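Local coordinates for protein geranyltranstransferase (Campylobacter jejuni, PDB 3NPK) that probably catalyses the condensation of geranyl diphosphate with isopentenyl diphosphate to give farnesyl diphosphate in isoprenoid biosynthesis, at residues A106-V109 and G110-L113; I72-Y75 and S76-D80; I250-K253 and E254-N258; Q212-D215 and D216-V220; I179-A182 and L183-C187. All coordinates share one frame; numbering follows the deposited sequence.

Contact 1: A106-V109 and G110-L113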
loop_
_atom_site.group_PDB
_atom_site.type_symbol
_atom_site.label_atom_id
_atom_site.label_comp_id
_atom_site.label_asym_id
_atom_site.label_seq_id
_atom_site.Cartn_x
_atom_site.Cartn_y
_atom_site.Cartn_z
ATOM N N ALA A 106 8.362 -5.867 11.759
ATOM C CA ALA A 106 8.420 -4.464 11.346
ATOM C C ALA A 106 8.089 -4.338 9.851
ATOM O O ALA A 106 7.299 -3.461 9.433
ATOM C CB ALA A 106 9.798 -3.872 11.650
ATOM N N ILE A 107 8.692 -5.201 9.033
ATOM C CA ILE A 107 8.418 -5.136 7.594
ATOM C C ILE A 107 6.924 -5.353 7.333
ATOM O O ILE A 107 6.271 -4.557 6.633
ATOM C CB ILE A 107 9.222 -6.179 6.811
ATOM C CG1 ILE A 107 10.711 -5.844 6.864
ATOM C CG2 ILE A 107 8.734 -6.231 5.347
ATOM C CD1 ILE A 107 11.606 -7.037 6.571
ATOM N N LEU A 108 6.374 -6.419 7.906
ATOM C CA LEU A 108 4.972 -6.775 7.637
ATOM C C LEU A 108 3.950 -5.805 8.239
ATOM O O LEU A 108 2.899 -5.577 7.639
ATOM C CB LEU A 108 4.677 -8.197 8.112
ATOM C CG LEU A 108 5.467 -9.291 7.381
ATOM C CD1 LEU A 108 5.160 -10.671 7.994
ATOM C CD2 LEU A 108 5.176 -9.248 5.866
ATOM N N VAL A 109 4.233 -5.257 9.421
ATOM C CA VAL A 109 3.346 -4.239 9.970
ATOM C C VAL A 109 3.317 -3.024 9.031
ATOM O O VAL A 109 2.245 -2.487 8.743
ATOM C CB VAL A 109 3.732 -3.807 11.407
ATOM C CG1 VAL A 109 3.033 -2.482 11.767
ATOM C CG2 VAL A 109 3.369 -4.896 12.431
ATOM N N GLY A 110 4.479 -2.586 8.549
ATOM C CA GLY A 110 4.490 -1.485 7.598
ATOM C C GLY A 110 3.688 -1.829 6.343
ATOM O O GLY A 110 2.903 -1.013 5.854
ATOM N N ASP A 111 3.882 -3.040 5.821
ATOM C CA ASP A 111 3.149 -3.485 4.629
ATOM C C ASP A 111 1.647 -3.435 4.902
ATOM O O ASP A 111 0.867 -2.940 4.072
ATOM C CB ASP A 111 3.544 -4.906 4.219
ATOM C CG ASP A 111 4.950 -4.981 3.637
ATOM O OD1 ASP A 111 5.549 -3.927 3.348
ATOM O OD2 ASP A 111 5.462 -6.096 3.476
ATOM N N ALA A 112 1.242 -3.954 6.064
ATOM C CA ALA A 112 -0.167 -3.930 6.461
ATOM C C ALA A 112 -0.735 -2.520 6.497
ATOM O O ALA A 112 -1.845 -2.287 6.029
ATOM C CB ALA A 112 -0.360 -4.625 7.806
ATOM N N LEU A 113 0.007 -1.577 7.077
ATOM C CA LEU A 113 -0.511 -0.218 7.238
ATOM C C LEU A 113 -0.613 0.506 5.888
ATOM O O LEU A 113 -1.520 1.310 5.687
ATOM C CB LEU A 113 0.331 0.587 8.242
ATOM C CG LEU A 113 0.179 0.145 9.708
ATOM C CD1 LEU A 113 1.115 0.976 10.613
ATOM C CD2 LEU A 113 -1.280 0.217 10.194
#
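Ile107 and Asp111 lie side by side on one face of the helix and point the same way. The branch methyl CG2 of Ile107 meets the carboxylate at 3.8 Å from Asp111 OD2. Leu108 comes to the same oxygen along a slanting path, and its CD2 stops 4.0 Å from Asp111 OD2. Both methyls approach Asp111 OD2 from the same general side. The carboxylate also folds back over the preceding turn: Asp111 CG sits 3.3 Å from Ile107 O. The torsion explains this, since CG stands beside the backbone N (chi1 -71°) and faces that turn.

The tip is buried but it is not without partners. Asp111 OD2 accepts a hydrogen bond from His79 ND1 of the second subunit. Asp111 OD1 lies close to its own counterpart in that subunit, which would probably raise the proton affinity of the pair.

A second pair follows another face. Val109 and Leu113 run alongside each other, with Val109 CG1 4.1 Å from Leu113 CD1. Val109 packs on Phe27 and Ala30 of helix 27-37, and Leu113 reaches Thr74 and Tyr75 of helix 59-80. The small Ala112 turns to Leu31 and to Val148 of the second subunit.

Backbone bonds one turn apart hold the spacing; Asp111 N to Ile107 O measures 2.9 Å. Helix 103-122 thus packs on helices 27-37 and 59-80 of its own chain. It meets the second subunit through Ile107, Leu108, Asp111 and Ala112, as a dimer-interface helix of the all-helical prenyltransferase fold.

Contact 2: I72-Y75 and S76-D80. With PPV (pyrophosphate), chain C.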
loop_
_atom_site.group_PDB
_atom_site.type_symbol
_atom_site.label_atom_id
_atom_site.label_comp_id
_atom_site.label_asym_id
_atom_site.label_seq_id
_atom_site.Cartn_x
_atom_site.Cartn_y
_atom_site.Cartn_z
ATOM N N ILE A 72 -0.373 5.757 6.408
ATOM C CA ILE A 72 0.722 5.836 5.447
ATOM C C ILE A 72 1.943 6.398 6.126
ATOM O O ILE A 72 3.040 5.872 5.977
ATOM C CB ILE A 72 0.369 6.764 4.261
ATOM C CG1 ILE A 72 -0.666 6.078 3.365
ATOM C CG2 ILE A 72 1.651 7.211 3.485
ATOM C CD1 ILE A 72 -0.136 4.842 2.661
ATOM N N HIS A 73 1.765 7.490 6.853
ATOM C CA HIS A 73 2.908 8.127 7.481
ATOM C C HIS A 73 3.592 7.173 8.469
ATOM O O HIS A 73 4.823 7.041 8.482
ATOM C CB HIS A 73 2.473 9.432 8.136
ATOM C CG HIS A 73 3.594 10.164 8.787
ATOM N ND1 HIS A 73 3.606 10.485 10.125
ATOM C CD2 HIS A 73 4.765 10.607 8.277
ATOM C CE1 HIS A 73 4.728 11.126 10.407
ATOM N NE2 HIS A 73 5.455 11.197 9.306
ATOM N N THR A 74 2.796 6.517 9.307
ATOM C CA THR A 74 3.366 5.582 10.275
ATOM C C THR A 74 4.070 4.406 9.597
ATOM O O THR A 74 5.169 4.010 10.030
ATOM C CB THR A 74 2.293 5.108 11.273
ATOM O OG1 THR A 74 1.909 6.215 12.090
ATOM C CG2 THR A 74 2.814 3.984 12.180
ATOM N N TYR A 75 3.469 3.844 8.543
ATOM C CA TYR A 75 4.144 2.738 7.841
ATOM C C TYR A 75 5.517 3.210 7.343
ATOM O O TYR A 75 6.523 2.497 7.462
ATOM C CB TYR A 75 3.280 2.126 6.714
ATOM C CG TYR A 75 3.851 2.274 5.305
ATOM C CD1 TYR A 75 4.967 1.544 4.897
ATOM C CD2 TYR A 75 3.252 3.128 4.379
ATOM C CE1 TYR A 75 5.493 1.684 3.631
ATOM C CE2 TYR A 75 3.763 3.259 3.094
ATOM C CZ TYR A 75 4.886 2.548 2.733
ATOM O OH TYR A 75 5.432 2.673 1.475
ATOM N N SER A 76 5.580 4.439 6.843
ATOM C CA SER A 76 6.827 4.924 6.267
ATOM C C SER A 76 7.900 5.057 7.336
ATOM O O SER A 76 9.075 4.780 7.077
ATOM C CB SER A 76 6.611 6.249 5.511
ATOM O OG SER A 76 6.523 7.369 6.374
ATOM N N LEU A 77 7.503 5.466 8.540
ATOM C CA LEU A 77 8.457 5.590 9.632
ATOM C C LEU A 77 9.006 4.227 10.035
ATOM O O LEU A 77 10.200 4.090 10.289
ATOM C CB LEU A 77 7.822 6.256 10.847
ATOM C CG LEU A 77 7.263 7.663 10.624
ATOM C CD1 LEU A 77 6.760 8.243 11.925
ATOM C CD2 LEU A 77 8.287 8.602 9.971
ATOM N N ILE A 78 8.121 3.234 10.109
ATOM C CA ILE A 78 8.510 1.886 10.502
ATOM C C ILE A 78 9.509 1.316 9.493
ATOM O O ILE A 78 10.564 0.773 9.876
ATOM C CB ILE A 78 7.274 0.967 10.634
ATOM C CG1 ILE A 78 6.406 1.403 11.823
ATOM C CG2 ILE A 78 7.691 -0.506 10.767
ATOM C CD1 ILE A 78 4.986 0.802 11.836
ATOM N N HIS A 79 9.217 1.463 8.195
ATOM C CA HIS A 79 10.183 0.989 7.199
ATOM C C HIS A 79 11.479 1.795 7.200
ATOM O O HIS A 79 12.567 1.215 7.107
ATOM C CB HIS A 79 9.570 0.891 5.800
ATOM C CG HIS A 79 8.688 -0.307 5.625
ATOM N ND1 HIS A 79 8.196 -0.703 4.396
ATOM C CD2 HIS A 79 8.242 -1.228 6.522
ATOM C CE1 HIS A 79 7.467 -1.797 4.549
ATOM N NE2 HIS A 79 7.476 -2.133 5.830
ATOM N N ASP A 80 11.379 3.121 7.319
ATOM C CA ASP A 80 12.583 3.956 7.295
ATOM C C ASP A 80 13.505 3.646 8.480
ATOM O O ASP A 80 14.726 3.776 8.367
ATOM C CB ASP A 80 12.218 5.429 7.323
ATOM C CG ASP A 80 11.525 5.895 6.046
ATOM O OD1 ASP A 80 11.345 5.091 5.094
ATOM O OD2 ASP A 80 11.142 7.076 6.012
HETATM O O11 PPV C . 8.318 13.029 11.008
HETATM P P1 PPV C . 7.235 13.788 11.993
HETATM O O21 PPV C . 7.893 15.124 12.692
HETATM O O31 PPV C . 6.058 14.208 11.230
HETATM O OPP PPV C . 6.931 12.716 13.197
HETATM P P2 PPV C . 5.519 12.385 13.959
HETATM O O12 PPV C . 5.999 11.289 15.094
HETATM O O22 PPV C . 4.494 11.612 12.962
HETATM O O32 PPV C . 4.933 13.578 14.594
#
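Tyr75 and His79 form an edge-to-face aromatic pair one helical turn apart. They lie near the end of helix 59-80, just before the first aspartate-rich motif of the prenyltransferase family, which begins at Asp80. The ring centres are 5.3 Å apart and the planes are almost perpendicular, at 89°. The edge of Tyr75 points to the face of His79, and Tyr75 CE1 comes within 3.7 Å of His79 ND1. The first torsion of Tyr75 is unusual. Its chi1 of 117° lies away from the staggered positions and puts a face of the ring over the next peptide nitrogen, with Tyr75 CG 3.2 Å from Ser76 N.

The imidazole of His79 is gripped at both nitrogens. ND1 bonds to Asp111 of the second subunit, and NE2 to Ile107 O of its own chain. Its rotation is thereby fixed.

On the opposite side of the helix, His73 extends away from its backbone N toward the bound pyrophosphate. The ligand lies near the ring edge, but the modelled approach is too close to be trusted. Leu77 lies over one face, toward the rim. Its methyl CD1 makes an off-centre CH-pi contact 4.2 Å from the centroid of the His73 ring.

Thr74 CG2 meets Ile78 CD1 at 3.9 Å, while its hydroxyl is held by Arg92 and Glu70 O. Ser76 puts OG between its backbone N and carbonyl carbon (chi1 79°). From there Ser76 OG donates to His73 O over 2.7 Å, and that same oxygen also takes Leu77 N.

Contact 3: I250-K253 and E254-N258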
loop_
_atom_site.group_PDB
_atom_site.type_symbol
_atom_site.label_atom_id
_atom_site.label_comp_id
_atom_site.label_asym_id
_atom_site.label_seq_id
_atom_site.Cartn_x
_atom_site.Cartn_y
_atom_site.Cartn_z
ATOM N N ILE A 250 19.237 30.641 5.654
ATOM C CA ILE A 250 18.275 31.346 6.498
ATOM C C ILE A 250 17.470 32.321 5.658
ATOM O O ILE A 250 16.250 32.410 5.784
ATOM C CB ILE A 250 18.969 32.110 7.631
ATOM C CG1 ILE A 250 19.519 31.130 8.664
ATOM C CG2 ILE A 250 18.000 33.092 8.295
ATOM C CD1 ILE A 250 20.505 31.764 9.618
ATOM N N LYS A 251 18.164 33.049 4.795
ATOM C CA LYS A 251 17.516 34.015 3.919
ATOM C C LYS A 251 16.504 33.324 3.006
ATOM O O LYS A 251 15.428 33.860 2.735
ATOM C CB LYS A 251 18.579 34.771 3.117
ATOM C CG LYS A 251 18.265 34.989 1.653
ATOM C CD LYS A 251 17.586 36.324 1.392
ATOM C CE LYS A 251 17.773 36.736 -0.067
ATOM N NZ LYS A 251 16.736 37.706 -0.526
ATOM N N THR A 252 16.844 32.121 2.554
ATOM C CA THR A 252 15.948 31.354 1.695
ATOM C C THR A 252 14.700 30.910 2.454
ATOM O O THR A 252 13.590 31.047 1.954
ATOM C CB THR A 252 16.645 30.116 1.102
ATOM O OG1 THR A 252 17.745 30.537 0.282
ATOM C CG2 THR A 252 15.672 29.297 0.264
ATOM N N LYS A 253 14.891 30.372 3.654
ATOM C CA LYS A 253 13.766 29.989 4.490
ATOM C C LYS A 253 12.879 31.199 4.769
ATOM O O LYS A 253 11.649 31.107 4.717
ATOM C CB LYS A 253 14.253 29.373 5.804
ATOM C CG LYS A 253 13.136 29.003 6.757
ATOM C CD LYS A 253 13.642 28.661 8.151
ATOM C CE LYS A 253 14.004 29.914 8.935
ATOM N NZ LYS A 253 13.974 29.682 10.409
ATOM N N GLU A 254 13.499 32.340 5.060
ATOM C CA GLU A 254 12.729 33.535 5.385
ATOM C C GLU A 254 11.952 34.039 4.171
ATOM O O GLU A 254 10.783 34.430 4.289
ATOM C CB GLU A 254 13.635 34.619 5.986
ATOM C CG GLU A 254 14.119 34.260 7.395
ATOM C CD GLU A 254 15.181 35.207 7.944
ATOM O OE1 GLU A 254 15.693 36.054 7.181
ATOM O OE2 GLU A 254 15.510 35.096 9.147
ATOM N N ASN A 255 12.587 34.020 3.003
ATOM C CA ASN A 255 11.878 34.367 1.769
ATOM C C ASN A 255 10.670 33.465 1.520
ATOM O O ASN A 255 9.574 33.939 1.180
ATOM C CB ASN A 255 12.819 34.316 0.561
ATOM C CG ASN A 255 13.801 35.475 0.538
ATOM O OD1 ASN A 255 13.605 36.487 1.215
ATOM N ND2 ASN A 255 14.864 35.333 -0.244
ATOM N N LEU A 256 10.876 32.164 1.688
ATOM C CA LEU A 256 9.809 31.192 1.491
ATOM C C LEU A 256 8.667 31.395 2.477
ATOM O O LEU A 256 7.507 31.322 2.089
ATOM C CB LEU A 256 10.351 29.767 1.591
ATOM C CG LEU A 256 11.198 29.353 0.391
ATOM C CD1 LEU A 256 11.886 28.026 0.655
ATOM C CD2 LEU A 256 10.362 29.295 -0.889
ATOM N N LEU A 257 8.997 31.655 3.740
ATOM C CA LEU A 257 7.983 31.970 4.750
ATOM C C LEU A 257 7.175 33.222 4.402
ATOM O O LEU A 257 5.960 33.249 4.594
ATOM C CB LEU A 257 8.611 32.110 6.144
ATOM C CG LEU A 257 8.815 30.785 6.887
ATOM C CD1 LEU A 257 9.718 30.959 8.117
ATOM C CD2 LEU A 257 7.462 30.164 7.271
ATOM N N ASN A 258 7.838 34.259 3.894
ATOM C CA ASN A 258 7.113 35.457 3.469
ATOM C C ASN A 258 6.163 35.160 2.311
ATOM O O ASN A 258 5.049 35.683 2.260
ATOM C CB ASN A 258 8.067 36.599 3.096
ATOM C CG ASN A 258 7.322 37.860 2.679
ATOM O OD1 ASN A 258 7.234 38.177 1.493
ATOM N ND2 ASN A 258 6.757 38.568 3.656
HETATM O O HOH W 1 14.745 33.041 10.894
#
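Glu254 folds back along Ile250 and touches it at nearly every atom. CB starts close to the preceding turn, 3.4 Å from Ile250 O. CG stands beside the backbone N (chi1 -70°), which brings Glu254 CG to 3.2 Å from Ile250 O. The chain then runs on extended, alongside Ile250 and pointing the same way. Glu254 CD passes the branch methyl, 3.5 Å from Ile250 CG2. The two oxygens part there. OE2 is the nearer, at 3.3 Å from Ile250 CG2, so one methyl backs the carboxylate. Glu254 OE2 also accepts a hydrogen bond of 2.8 Å from water 1, which comes in roughly at right angles to the methyl contact.

All this happens on helix 246-265, an outer helix of the all-helical prenyltransferase fold. One side of it packs on helix 194-220: Ile250 meets Ile217, and Leu256 meets Leu209, Ile210 and Ile213. Thr252 lies beside Leu256 near that seam, with Thr252 CG2 4.0 Å from Leu256 CD1. Its hydroxyl bonds to Gln248 O.

Lys253 holds CG opposite its backbone N (chi1 177°) and bends at chi3 (77°). Its NZ makes weak bonds to water 1 and to Asn214 OD1. The opposite charges of Lys253 and Glu254 do not touch, and the water bridges them loosely. Further round the helix, the long chain of Lys251 crosses the amide of Asn255 at the solvent-facing surface.

Contact 4: Q212-D215 and D216-V220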
loop_
_atom_site.group_PDB
_atom_site.type_symbol
_atom_site.label_atom_id
_atom_site.label_comp_id
_atom_site.label_asym_id
_atom_site.label_seq_id
_atom_site.Cartn_x
_atom_site.Cartn_y
_atom_site.Cartn_z
ATOM N N GLN A 212 12.181 21.431 5.923
ATOM C CA GLN A 212 13.465 20.759 5.748
ATOM C C GLN A 212 14.645 21.726 5.793
ATOM O O GLN A 212 15.698 21.411 6.364
ATOM C CB GLN A 212 13.469 19.948 4.451
ATOM C CG GLN A 212 12.542 18.750 4.501
ATOM C CD GLN A 212 12.838 17.855 5.683
ATOM O OE1 GLN A 212 13.993 17.523 5.944
ATOM N NE2 GLN A 212 11.795 17.459 6.408
ATOM N N ILE A 213 14.485 22.901 5.193
ATOM C CA ILE A 213 15.535 23.914 5.269
ATOM C C ILE A 213 15.733 24.310 6.716
ATOM O O ILE A 213 16.865 24.413 7.187
ATOM C CB ILE A 213 15.195 25.177 4.456
ATOM C CG1 ILE A 213 15.014 24.830 2.981
ATOM C CG2 ILE A 213 16.296 26.234 4.638
ATOM C CD1 ILE A 213 14.490 25.990 2.150
ATOM N N ASN A 214 14.628 24.509 7.427
ATOM C CA ASN A 214 14.667 24.844 8.851
ATOM C C ASN A 214 15.437 23.803 9.657
ATOM O O ASN A 214 16.218 24.152 10.543
ATOM C CB ASN A 214 13.245 25.000 9.411
ATOM C CG ASN A 214 13.234 25.342 10.893
ATOM O OD1 ASN A 214 13.722 26.398 11.302
ATOM N ND2 ASN A 214 12.675 24.450 11.707
ATOM N N ASP A 215 15.209 22.526 9.358
ATOM C CA ASP A 215 15.944 21.455 10.031
ATOM C C ASP A 215 17.447 21.533 9.780
ATOM O O ASP A 215 18.246 21.371 10.706
ATOM C CB ASP A 215 15.411 20.084 9.620
ATOM C CG ASP A 215 14.046 19.795 10.203
ATOM O OD1 ASP A 215 13.599 20.555 11.090
ATOM O OD2 ASP A 215 13.414 18.808 9.776
ATOM N N ASP A 216 17.839 21.784 8.534
ATOM C CA ASP A 216 19.260 21.895 8.210
ATOM C C ASP A 216 19.894 23.078 8.941
ATOM O O ASP A 216 21.056 23.024 9.342
ATOM C CB ASP A 216 19.478 22.029 6.703
ATOM C CG ASP A 216 19.257 20.722 5.956
ATOM O OD1 ASP A 216 18.954 19.696 6.608
ATOM O OD2 ASP A 216 19.394 20.726 4.712
ATOM N N ILE A 217 19.128 24.149 9.119
ATOM C CA ILE A 217 19.644 25.318 9.820
ATOM C C ILE A 217 19.810 24.985 11.295
ATOM O O ILE A 217 20.840 25.290 11.906
ATOM C CB ILE A 217 18.717 26.535 9.657
ATOM C CG1 ILE A 217 18.793 27.067 8.231
ATOM C CG2 ILE A 217 19.101 27.649 10.641
ATOM C CD1 ILE A 217 17.597 27.910 7.832
ATOM N N ILE A 218 18.802 24.331 11.857
ATOM C CA ILE A 218 18.822 23.949 13.265
ATOM C C ILE A 218 19.972 23.003 13.605
ATOM O O ILE A 218 20.557 23.081 14.690
ATOM C CB ILE A 218 17.482 23.321 13.685
ATOM C CG1 ILE A 218 16.407 24.404 13.774
ATOM C CG2 ILE A 218 17.617 22.604 15.022
ATOM C CD1 ILE A 218 15.044 23.876 14.159
ATOM N N ASP A 219 20.307 22.116 12.675
ATOM C CA ASP A 219 21.383 21.156 12.908
ATOM C C ASP A 219 22.732 21.831 13.133
ATOM O O ASP A 219 23.520 21.390 13.968
ATOM C CB ASP A 219 21.472 20.151 11.761
ATOM C CG ASP A 219 20.370 19.109 11.818
ATOM O OD1 ASP A 219 19.651 19.053 12.840
ATOM O OD2 ASP A 219 20.222 18.345 10.838
ATOM N N VAL A 220 22.995 22.906 12.399
ATOM C CA VAL A 220 24.260 23.617 12.552
ATOM C C VAL A 220 24.213 24.616 13.709
ATOM O O VAL A 220 25.246 25.146 14.123
ATOM C CB VAL A 220 24.681 24.329 11.255
ATOM C CG1 VAL A 220 24.622 23.361 10.080
ATOM C CG2 VAL A 220 23.800 25.532 11.001
#
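The flat amide of Asn214 meets the end methyl of Ile218. That methyl stands obliquely above the amide plane, displaced to the nitrogen side, with Ile218 CD1 3.5 Å from Asn214 ND2. The amide carbon is further off. Asn214 points CG away from its backbone N (chi1 180°), which carries the amide along the helix toward Ile218.

The carboxylates turn the other way, back over the preceding turn. Asp219 CG lies 3.3 Å from Asp215 O, and Asp216 CG lies 3.6 Å from Gln212 O. Asp216 OD2 accepts a hydrogen bond from Phe240 N, at the start of helix 240-244, which holds that carboxylate in place.

On the buried face the apolar branches of Ile213 and Ile217 cross at a slant. Ile213 CG2 touches Ile217 CD1 at 3.8 Å. Helix 240-244 also packs here, with Ile213 on Phe240 and Ile217 on Val241.

Asp215, Asp216 and Asp219 form the second aspartate-rich motif (DDxxD) of the family. Their side chains share no direct bond: Asp215 OD1 and Asp219 OD1 are 6.5 Å apart. The side chain of Asp215 is about 7 Å from the bound pyrophosphate. Separated carboxylates on one helix near a diphosphate are consistent with magnesium-assisted substrate binding, as in relatives of this enzyme.

Contact 5: I179-A182 and L183-C187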
loop_
_atom_site.group_PDB
_atom_site.type_symbol
_atom_site.label_atom_id
_atom_site.label_comp_id
_atom_site.label_asym_id
_atom_site.label_seq_id
_atom_site.Cartn_x
_atom_site.Cartn_y
_atom_site.Cartn_z
ATOM N N ILE A 179 2.614 16.070 2.549
ATOM C CA ILE A 179 2.048 17.243 3.227
ATOM C C ILE A 179 1.080 17.994 2.300
ATOM O O ILE A 179 -0.050 18.331 2.689
ATOM C CB ILE A 179 3.172 18.170 3.759
ATOM C CG1 ILE A 179 3.890 17.471 4.921
ATOM C CG2 ILE A 179 2.624 19.515 4.202
ATOM C CD1 ILE A 179 5.227 18.060 5.286
ATOM N N ALA A 180 1.509 18.229 1.068
ATOM C CA ALA A 180 0.633 18.828 0.053
ATOM C C ALA A 180 -0.618 17.970 -0.176
ATOM O O ALA A 180 -1.742 18.483 -0.318
ATOM C CB ALA A 180 1.405 19.012 -1.265
ATOM N N ALA A 181 -0.432 16.655 -0.209
ATOM C CA ALA A 181 -1.566 15.750 -0.400
ATOM C C ALA A 181 -2.586 15.873 0.733
ATOM O O ALA A 181 -3.782 15.820 0.497
ATOM C CB ALA A 181 -1.086 14.300 -0.517
ATOM N N ALA A 182 -2.116 16.033 1.968
ATOM C CA ALA A 182 -3.041 16.156 3.086
ATOM C C ALA A 182 -3.960 17.352 2.884
ATOM O O ALA A 182 -5.179 17.260 3.072
ATOM C CB ALA A 182 -2.273 16.298 4.382
ATOM N N LEU A 183 -3.373 18.487 2.510
ATOM C CA LEU A 183 -4.158 19.694 2.239
ATOM C C LEU A 183 -5.096 19.486 1.048
ATOM O O LEU A 183 -6.284 19.817 1.132
ATOM C CB LEU A 183 -3.234 20.882 1.981
ATOM C CG LEU A 183 -2.523 21.374 3.239
ATOM C CD1 LEU A 183 -1.303 22.250 2.901
ATOM C CD2 LEU A 183 -3.501 22.126 4.166
ATOM N N LYS A 184 -4.577 18.927 -0.050
ATOM C CA LYS A 184 -5.401 18.736 -1.249
ATOM C C LYS A 184 -6.559 17.767 -0.977
ATOM O O LYS A 184 -7.671 17.962 -1.454
ATOM C CB LYS A 184 -4.568 18.227 -2.433
ATOM C CG LYS A 184 -5.388 18.165 -3.738
ATOM C CD LYS A 184 -4.564 17.815 -4.937
ATOM C CE LYS A 184 -5.458 17.834 -6.193
ATOM N NZ LYS A 184 -4.751 17.426 -7.420
HETATM N N MSE A 185 -6.297 16.730 -0.195
HETATM C CA MSE A 185 -7.341 15.779 0.159
HETATM C C MSE A 185 -8.462 16.450 0.974
HETATM O O MSE A 185 -9.650 16.136 0.793
HETATM C CB MSE A 185 -6.727 14.596 0.908
HETATM C CG MSE A 185 -5.904 13.736 -0.046
HETATM SE SE MSE A 185 -4.781 12.411 0.821
HETATM C CE MSE A 185 -6.140 11.059 1.157
ATOM N N GLY A 186 -8.105 17.377 1.857
ATOM C CA GLY A 186 -9.140 18.159 2.537
ATOM C C GLY A 186 -10.015 18.887 1.512
ATOM O O GLY A 186 -11.250 18.918 1.624
ATOM N N CYS A 187 -9.385 19.451 0.490
ATOM C CA CYS A 187 -10.120 20.169 -0.549
ATOM C C CYS A 187 -11.029 19.211 -1.317
ATOM O O CYS A 187 -12.184 19.545 -1.644
ATOM C CB CYS A 187 -9.148 20.855 -1.517
ATOM S SG CYS A 187 -8.139 22.146 -0.771
#
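Selenomethionine Met185 sets CG beside its backbone N (chi1 -71°), and this lays the side chain over the carbonyl of Ala181. The fit is tight: Met185 CG is 3.0 Å from Ala181 O. A bend at chi3 (80°) then turns CE aside after the selenium. SE itself stays within 3.6 Å of Ala181 O and also faces the methyl, with Ala181 CB 4.4 Å from Met185 SE. The same carbonyl oxygen accepts Met185 N at 2.8 Å.

Leu183 uses a like torsion, but its tip keeps a looser distance. Leu183 CG is 4.0 Å from Ile179 O, and the backbone bond between these residues is weak, at 3.3 Å from Leu183 N to Ile179 O.

Helix 164-189 is a core helix of the all-helical prenyltransferase fold, and the alanines 180 to 182 each touch a neighbouring helix. Ala180 touches Tyr201 of helix 194-220. Ala181 meets Asn141 of helix 128-142, and Ala182 meets Leu69 of helix 59-80. Met185 fills the seam among Leu134, Leu138 and Val65. Leu183 packs on Leu46 and Val50 of helix 42-54, whereas the fully extended chain of Lys184 leads its amine away from this turn.

The five contacts lie on five different helices. Contacts 1 and 2 are neighbours, with centres 8 Å apart. They touch where His79 NE2 reaches Ile107 O at 2.8 Å, and both take part in the dimer interface. Contacts 3 and 4 form a second pair, with centres 12 Å apart, joined by apolar packing and one weak polar contact. Contacts 2 and 4 carry residues of the two aspartate-rich motifs, and their centres are 22 Å apart. His73 of contact 2 belongs to the pyrophosphate pocket. The side chains of Asp215 in contact 4 and Ile179 in contact 5 are each about 7 Å from the ligand; Leu113 of contact 1 is about 11 Å away. Contacts 1 and 3 are the farthest apart, with centres about 38 Å apart.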